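Bcl-2-like protein FPV039 (PDB 5TZP) inhibits apoptosis of the infected host cell by sequestering and inactivating proapoptotic Bcl-2 proteins, including BAX and BAK1. Local coordinates at residues Q80-E83 / D84-W88; G89-I92 / T93-F97; G116-S119 / E120-D124. All blocks are in the same frame, centred on the assembly; numbering follows the deposited sequence.

Interaction 1: residues Q80-E83 / D84-W88; sequences QVLE and DKINW. With SO4 (sulfate ion), chain N.
Leu82 and Ile86 cross at a slant where the chain leaves helix 74-81 and turns toward the next helix. One branch of the leucine does the touching: CD2 lies 3.8 Å from Ile86 CG1 and is almost as close to its CB and CD1. Ile86 holds CG1 opposite its backbone N (chi1 -167°), and this brings the longer arm of the isoleucine against the leucine methyl. Two branched aliphatic residues suit the inner side of this turn, which faces the protein. Two acidic residues stand on its exposed side. Glu83 and Asp84 run side by side in the same direction, their carboxylate planes 52° apart and Glu83 OE2 4.6 Å from Asp84 OD1. Exposure to solvent probably makes this pairing of like charges tolerable.

Earlier on the segment, Gln80 extends its amide so that NE2 makes weak bonds to a sulfate ion, 3.3 Å to O3 and 3.5 Å to O4; the ion probably comes from the crystallisation liquor and also binds the bound Bik BH3 peptide. Gln80 OE1 is hydrogen-bonded to the backbone of the bound peptide, so the two ends of the amide serve different partners. Asn87, the N-cap of the following helix, turns OD1 to Arg90 N and gives ND2 to an acidic side chain of the peptide.

The whole turn belongs to the BH1 motif. Leu82 rests on Ile94 of helix 88-105 and Ala125 of helix 115-136, while Ile86 touches Ile91 of the former and Ile126, Tyr130 and Trp133 of the latter.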
loop_
_atom_site.group_PDB
_atom_site.type_symbol
_atom_site.label_atom_id
_atom_site.label_comp_id
_atom_site.label_asym_id
_atom_site.label_seq_id
_atom_site.Cartn_x
_atom_site.Cartn_y
_atom_site.Cartn_z
ATOM N N GLN A 80 0.966 11.598 -4.269
ATOM C CA GLN A 80 -0.280 12.368 -4.348
ATOM C C GLN A 80 -1.204 11.994 -3.203
ATOM O O GLN A 80 -1.795 12.916 -2.571
ATOM C CB GLN A 80 -0.952 12.120 -5.688
ATOM C CG GLN A 80 -0.302 12.905 -6.863
ATOM C CD GLN A 80 -0.899 12.486 -8.233
ATOM O OE1 GLN A 80 -1.475 11.384 -8.410
ATOM N NE2 GLN A 80 -0.627 13.276 -9.225
ATOM N N VAL A 81 -1.386 10.698 -2.952
ATOM C CA VAL A 81 -2.354 10.290 -1.927
ATOM C C VAL A 81 -2.000 10.927 -0.589
ATOM O O VAL A 81 -2.885 11.355 0.165
ATOM C CB VAL A 81 -2.411 8.779 -1.837
ATOM C CG1 VAL A 81 -3.332 8.339 -0.686
ATOM C CG2 VAL A 81 -2.858 8.108 -3.128
ATOM N N LEU A 82 -0.716 10.939 -0.247
ATOM C CA LEU A 82 -0.222 11.382 1.062
ATOM C C LEU A 82 0.263 12.810 1.114
ATOM O O LEU A 82 0.882 13.185 2.108
ATOM C CB LEU A 82 0.907 10.448 1.473
ATOM C CG LEU A 82 0.476 9.023 1.611
ATOM C CD1 LEU A 82 1.643 8.175 1.959
ATOM C CD2 LEU A 82 -0.596 8.830 2.667
ATOM N N GLU A 83 -0.031 13.654 0.119
ATOM C CA GLU A 83 0.555 14.975 0.131
ATOM C C GLU A 83 0.120 15.800 1.323
ATOM O O GLU A 83 0.923 16.573 1.881
ATOM C CB GLU A 83 0.207 15.748 -1.162
ATOM C CG GLU A 83 0.951 17.095 -1.257
ATOM C CD GLU A 83 0.813 17.780 -2.588
ATOM O OE1 GLU A 83 0.187 17.183 -3.514
ATOM O OE2 GLU A 83 1.362 18.917 -2.665
ATOM N N ASP A 84 -1.162 15.693 1.710
ATOM C CA ASP A 84 -1.746 16.575 2.723
ATOM C C ASP A 84 -2.214 15.870 3.965
ATOM O O ASP A 84 -2.344 16.539 4.996
ATOM C CB ASP A 84 -3.014 17.330 2.222
ATOM C CG ASP A 84 -2.728 18.262 1.091
ATOM O OD1 ASP A 84 -1.529 18.627 0.844
ATOM O OD2 ASP A 84 -3.726 18.659 0.428
ATOM N N LYS A 85 -2.595 14.606 3.874
ATOM C CA LYS A 85 -3.010 13.897 5.068
ATOM C C LYS A 85 -2.855 12.404 4.911
ATOM O O LYS A 85 -2.814 11.865 3.789
ATOM C CB LYS A 85 -4.436 14.208 5.463
ATOM C CG LYS A 85 -5.435 13.541 4.747
ATOM C CD LYS A 85 -6.786 13.582 5.497
ATOM C CE LYS A 85 -7.846 12.879 4.635
ATOM N NZ LYS A 85 -9.283 12.982 5.019
ATOM N N ILE A 86 -2.731 11.718 6.053
ATOM C CA ILE A 86 -2.628 10.275 6.080
ATOM C C ILE A 86 -3.766 9.714 6.942
ATOM O O ILE A 86 -4.253 10.378 7.892
ATOM C CB ILE A 86 -1.252 9.826 6.611
ATOM C CG1 ILE A 86 -0.946 8.355 6.371
ATOM C CG2 ILE A 86 -1.120 10.115 8.161
ATOM C CD1 ILE A 86 0.517 8.027 6.556
ATOM N N ASN A 87 -4.210 8.495 6.627
ATOM C CA ASN A 87 -5.072 7.687 7.476
ATOM C C ASN A 87 -4.891 6.245 7.059
ATOM O O ASN A 87 -4.238 5.970 6.046
ATOM C CB ASN A 87 -6.548 8.143 7.473
ATOM C CG ASN A 87 -7.198 8.082 6.142
ATOM O OD1 ASN A 87 -7.035 7.052 5.442
ATOM N ND2 ASN A 87 -8.022 9.060 5.800
ATOM N N TRP A 88 -5.417 5.308 7.822
ATOM C CA TRP A 88 -5.175 3.915 7.540
ATOM C C TRP A 88 -5.858 3.465 6.268
ATOM O O TRP A 88 -5.296 2.620 5.535
ATOM C CB TRP A 88 -5.577 3.005 8.716
ATOM C CG TRP A 88 -4.563 3.058 9.777
ATOM C CD1 TRP A 88 -4.721 3.641 11.049
ATOM C CD2 TRP A 88 -3.239 2.514 9.752
ATOM N NE1 TRP A 88 -3.557 3.499 11.722
ATOM C CE2 TRP A 88 -2.611 2.826 10.987
ATOM C CE3 TRP A 88 -2.505 1.825 8.788
ATOM C CZ2 TRP A 88 -1.328 2.438 11.260
ATOM C CZ3 TRP A 88 -1.208 1.464 9.087
ATOM C CH2 TRP A 88 -0.651 1.762 10.308
HETATM S S SO4 N . -2.194 12.936 -12.832
HETATM O O1 SO4 N . -1.197 12.358 -13.751
HETATM O O2 SO4 N . -3.468 13.367 -13.474
HETATM O O3 SO4 N . -1.530 14.152 -12.318
HETATM O O4 SO4 N . -2.503 11.906 -11.791
#

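Interaction 2: residues G89-I92 / T93-F97; sequences GRII and TIIAF
Thr93 turns its hydroxyl back along helix 88-105 to Gly89, one turn earlier, and its side chain can be followed from the backbone outward. CB already lies 3.3 Å from Gly89 O. With OG1 opposite the carbonyl carbon (chi1 -62°), the hydroxyl leans over the preceding turn and donates to that same Gly89 O at 2.8 Å. The methyl CG2 takes the position opposite the backbone N, while the residue as a whole packs on the backbone of the bound BH3 peptide. Gly89 O is thus gripped twice, by Thr93 OG1 and by Thr93 N at 2.9 Å, the two donors arriving from opposite faces of the carbonyl plane.

The next residues make ordinary helical bonds, Ile94 N to Arg90 O at 2.9 Å and Ala96 N to Ile92 O at 2.8 Å. Along another side of the helix, Ile91 and Ile95 lie side by side and point the same way, with Ile91 CG2 3.7 Å from Ile95 CD1. Ile94 lays CG1 3.3 Å from Arg90 O.

Arg90 has its polar partners beyond the helix: NH1 is hydrogen-bonded to Val81 O, and NE forms a salt bridge with an acidic side chain of the peptide. This is the BH1 arginine pairing with the BH3 acidic residue, as in other Bcl-2 proteins. Isoleucine suits the interior, where Ile91 and Ile94 pack on the protein's own chain, and threonine suits a buried site beside the ligand because its hydroxyl is satisfied within its own helix. Ile92 and Phe97 pack on an aromatic and an apolar side chain of the peptide. The chemistry therefore implies a groove that holds its ligand by apolar packing at these two residues, with the arginine supplying a charged anchor.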
loop_
_atom_site.group_PDB
_atom_site.type_symbol
_atom_site.label_atom_id
_atom_site.label_comp_id
_atom_site.label_asym_id
_atom_site.label_seq_id
_atom_site.Cartn_x
_atom_site.Cartn_y
_atom_site.Cartn_z
ATOM N N GLY A 89 -7.027 3.979 5.906
ATOM C CA GLY A 89 -7.621 3.605 4.628
ATOM C C GLY A 89 -6.760 3.990 3.447
ATOM O O GLY A 89 -6.705 3.258 2.462
ATOM N N ARG A 90 -6.149 5.159 3.519
ATOM C CA ARG A 90 -5.235 5.634 2.490
ATOM C C ARG A 90 -4.022 4.712 2.380
ATOM O O ARG A 90 -3.557 4.381 1.275
ATOM C CB ARG A 90 -4.830 7.079 2.691
ATOM C CG ARG A 90 -6.027 8.039 2.366
ATOM C CD ARG A 90 -5.663 9.438 2.618
ATOM N NE ARG A 90 -6.793 10.340 2.353
ATOM C CZ ARG A 90 -6.641 11.523 1.773
ATOM N NH1 ARG A 90 -5.487 11.951 1.275
ATOM N NH2 ARG A 90 -7.776 12.180 1.507
ATOM N N ILE A 91 -3.434 4.371 3.528
ATOM C CA ILE A 91 -2.269 3.461 3.570
ATOM C C ILE A 91 -2.646 2.135 2.957
ATOM O O ILE A 91 -1.908 1.595 2.122
ATOM C CB ILE A 91 -1.742 3.325 5.018
ATOM C CG1 ILE A 91 -1.109 4.631 5.446
ATOM C CG2 ILE A 91 -0.729 2.177 5.106
ATOM C CD1 ILE A 91 -0.800 4.649 6.988
ATOM N N ILE A 92 -3.762 1.568 3.365
ATOM C CA ILE A 92 -4.210 0.276 2.846
ATOM C C ILE A 92 -4.425 0.380 1.353
ATOM O O ILE A 92 -4.012 -0.516 0.588
ATOM C CB ILE A 92 -5.513 -0.167 3.529
ATOM C CG1 ILE A 92 -5.156 -0.578 4.981
ATOM C CG2 ILE A 92 -6.222 -1.262 2.757
ATOM C CD1 ILE A 92 -6.397 -0.550 5.932
ATOM N N THR A 93 -5.049 1.451 0.885
ATOM C CA THR A 93 -5.335 1.573 -0.533
ATOM C C THR A 93 -4.047 1.709 -1.344
ATOM O O THR A 93 -3.911 1.098 -2.410
ATOM C CB THR A 93 -6.272 2.746 -0.812
ATOM O OG1 THR A 93 -7.518 2.488 -0.144
ATOM C CG2 THR A 93 -6.567 2.913 -2.243
ATOM N N ILE A 94 -3.078 2.483 -0.868
ATOM C CA ILE A 94 -1.761 2.604 -1.498
ATOM C C ILE A 94 -1.101 1.250 -1.602
ATOM O O ILE A 94 -0.594 0.887 -2.681
ATOM C CB ILE A 94 -0.850 3.614 -0.689
ATOM C CG1 ILE A 94 -1.273 5.042 -0.944
ATOM C CG2 ILE A 94 0.637 3.346 -0.985
ATOM C CD1 ILE A 94 -0.720 5.955 0.143
ATOM N N ILE A 95 -1.067 0.476 -0.515
ATOM C CA ILE A 95 -0.403 -0.809 -0.528
ATOM C C ILE A 95 -1.130 -1.760 -1.441
ATOM O O ILE A 95 -0.511 -2.498 -2.223
ATOM C CB ILE A 95 -0.233 -1.361 0.904
ATOM C CG1 ILE A 95 0.685 -0.437 1.719
ATOM C CG2 ILE A 95 0.260 -2.775 0.902
ATOM C CD1 ILE A 95 0.654 -0.736 3.240
ATOM N N ALA A 96 -2.449 -1.780 -1.371
ATOM C CA ALA A 96 -3.253 -2.667 -2.233
ATOM C C ALA A 96 -3.027 -2.346 -3.718
ATOM O O ALA A 96 -2.772 -3.258 -4.523
ATOM C CB ALA A 96 -4.715 -2.551 -1.870
ATOM N N PHE A 97 -3.154 -1.093 -4.082
ATOM C CA PHE A 97 -2.905 -0.656 -5.457
ATOM C C PHE A 97 -1.502 -1.060 -5.893
ATOM O O PHE A 97 -1.319 -1.566 -6.994
ATOM C CB PHE A 97 -3.111 0.833 -5.572
ATOM C CG PHE A 97 -2.746 1.306 -6.947
ATOM C CD1 PHE A 97 -3.669 1.212 -7.992
ATOM C CD2 PHE A 97 -1.521 1.844 -7.217
ATOM C CE1 PHE A 97 -3.299 1.601 -9.293
ATOM C CE2 PHE A 97 -1.165 2.257 -8.519
ATOM C CZ PHE A 97 -2.037 2.109 -9.547
#

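Interaction 3: residues G116-S119 / E120-D124; sequences GIIS and EAITD
Gly116 and Glu120 meet within the BH2 motif, near the start of helix 115-136 of the Bcl-2 fold. Gly116 O accepts from Glu120 N at 3.0 Å, and the aliphatic part of the glutamate passes close by, with Glu120 CG 3.2 Å from the same oxygen. The extended chain then carries the carboxylate onward, and the residue packs on Tyr16 of helix 14-32. Ile117 O accepts from Ala121 N; alanine is small enough to fit against Phe74 and Asn75 of helix 74-81.

Ile118 faces inward. Its CG2 approaches Ile122 CD1 at 4.1 Å, the two side chains slanting across each other, and both rest on Cys98 of helix 88-105; branched apolar side chains suit this interhelical seam. Ser119 is buried against Leu20, Gln24 and Ile27 of helix 14-32, where a small side chain fits and its OG is hydrogen-bonded to Asp115 O.

The serine's own carbonyl takes two bonds from one residue: Thr123 N reaches Ser119 O at 2.9 Å, and Thr123 OG1 donates to it at 2.8 Å from the opposite face, standing 35° out of the carbonyl plane.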
loop_
_atom_site.group_PDB
_atom_site.type_symbol
_atom_site.label_atom_id
_atom_site.label_comp_id
_atom_site.label_asym_id
_atom_site.label_seq_id
_atom_site.Cartn_x
_atom_site.Cartn_y
_atom_site.Cartn_z
ATOM N N GLY A 116 11.145 -4.126 -4.290
ATOM C CA GLY A 116 12.051 -3.238 -3.577
ATOM C C GLY A 116 11.780 -1.763 -3.780
ATOM O O GLY A 116 11.529 -1.043 -2.826
ATOM N N ILE A 117 11.774 -1.299 -5.037
ATOM C CA ILE A 117 11.517 0.126 -5.289
ATOM C C ILE A 117 10.113 0.519 -4.841
ATOM O O ILE A 117 9.884 1.637 -4.363
ATOM C CB ILE A 117 11.768 0.560 -6.765
ATOM C CG1 ILE A 117 11.030 -0.292 -7.826
ATOM C CG2 ILE A 117 13.269 0.712 -7.078
ATOM C CD1 ILE A 117 11.167 0.273 -9.314
ATOM N N ILE A 118 9.148 -0.370 -5.039
ATOM C CA ILE A 118 7.756 -0.013 -4.669
ATOM C C ILE A 118 7.595 0.069 -3.165
ATOM O O ILE A 118 7.087 1.043 -2.650
ATOM C CB ILE A 118 6.807 -0.989 -5.353
ATOM C CG1 ILE A 118 6.770 -0.812 -6.852
ATOM C CG2 ILE A 118 5.380 -0.799 -4.734
ATOM C CD1 ILE A 118 6.006 -1.947 -7.528
ATOM N N SER A 119 8.125 -0.881 -2.440
ATOM C CA SER A 119 8.008 -0.876 -0.974
ATOM C C SER A 119 8.773 0.287 -0.351
ATOM O O SER A 119 8.312 0.940 0.582
ATOM C CB SER A 119 8.435 -2.177 -0.327
ATOM O OG SER A 119 7.677 -3.235 -0.870
ATOM N N GLU A 120 9.953 0.581 -0.888
ATOM C CA GLU A 120 10.738 1.717 -0.401
ATOM C C GLU A 120 10.029 3.031 -0.684
ATOM O O GLU A 120 10.019 3.951 0.169
ATOM C CB GLU A 120 12.153 1.742 -1.011
ATOM C CG GLU A 120 13.016 0.571 -0.451
ATOM C CD GLU A 120 14.397 0.433 -1.096
ATOM O OE1 GLU A 120 15.069 -0.541 -0.732
ATOM O OE2 GLU A 120 14.763 1.304 -1.913
ATOM N N ALA A 121 9.417 3.148 -1.839
ATOM C CA ALA A 121 8.689 4.394 -2.171
ATOM C C ALA A 121 7.516 4.610 -1.212
ATOM O O ALA A 121 7.256 5.713 -0.751
ATOM C CB ALA A 121 8.220 4.358 -3.612
ATOM N N ILE A 122 6.768 3.544 -0.906
ATOM C CA ILE A 122 5.639 3.684 0.007
ATOM C C ILE A 122 6.171 4.075 1.388
ATOM O O ILE A 122 5.637 4.984 2.055
ATOM C CB ILE A 122 4.808 2.406 0.087
ATOM C CG1 ILE A 122 4.157 2.104 -1.265
ATOM C CG2 ILE A 122 3.735 2.568 1.199
ATOM C CD1 ILE A 122 3.613 0.703 -1.366
ATOM N N THR A 123 7.222 3.369 1.850
ATOM C CA THR A 123 7.784 3.657 3.169
ATOM C C THR A 123 8.220 5.120 3.258
ATOM O O THR A 123 7.943 5.818 4.223
ATOM C CB THR A 123 8.966 2.714 3.418
ATOM O OG1 THR A 123 8.474 1.358 3.390
ATOM C CG2 THR A 123 9.595 2.970 4.737
ATOM N N ASP A 124 8.937 5.592 2.247
ATOM C CA ASP A 124 9.455 6.963 2.229
ATOM C C ASP A 124 8.321 7.964 2.218
ATOM O O ASP A 124 8.383 9.006 2.889
ATOM C CB ASP A 124 10.317 7.199 1.003
ATOM C CG ASP A 124 11.662 6.519 1.070
ATOM O OD1 ASP A 124 12.097 6.110 2.113
ATOM O OD2 ASP A 124 12.269 6.403 -0.032
#

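From the N terminus, the three contacts follow one another in series, neither nesting nor crossing. Interaction 1 closes the short connection between helix 74-81 and helix 88-105; interactions 2 and 3 each span successive turns inside a single helix and close no loop. Interactions 1 and 2 touch directly: Leu82 CG and Val81 CG1 both lie 3.6 Å from Ile94 CD1. Interaction 2 meets interaction 3 through Ile94 CG2 and Ile122 CG1, 3.7 Å apart. Interactions 1 and 3 do not touch, their nearest atoms being about 5 Å apart. Ile94 thus joins the BH1 turn and helix 88-105 to the BH2 part of helix 115-136.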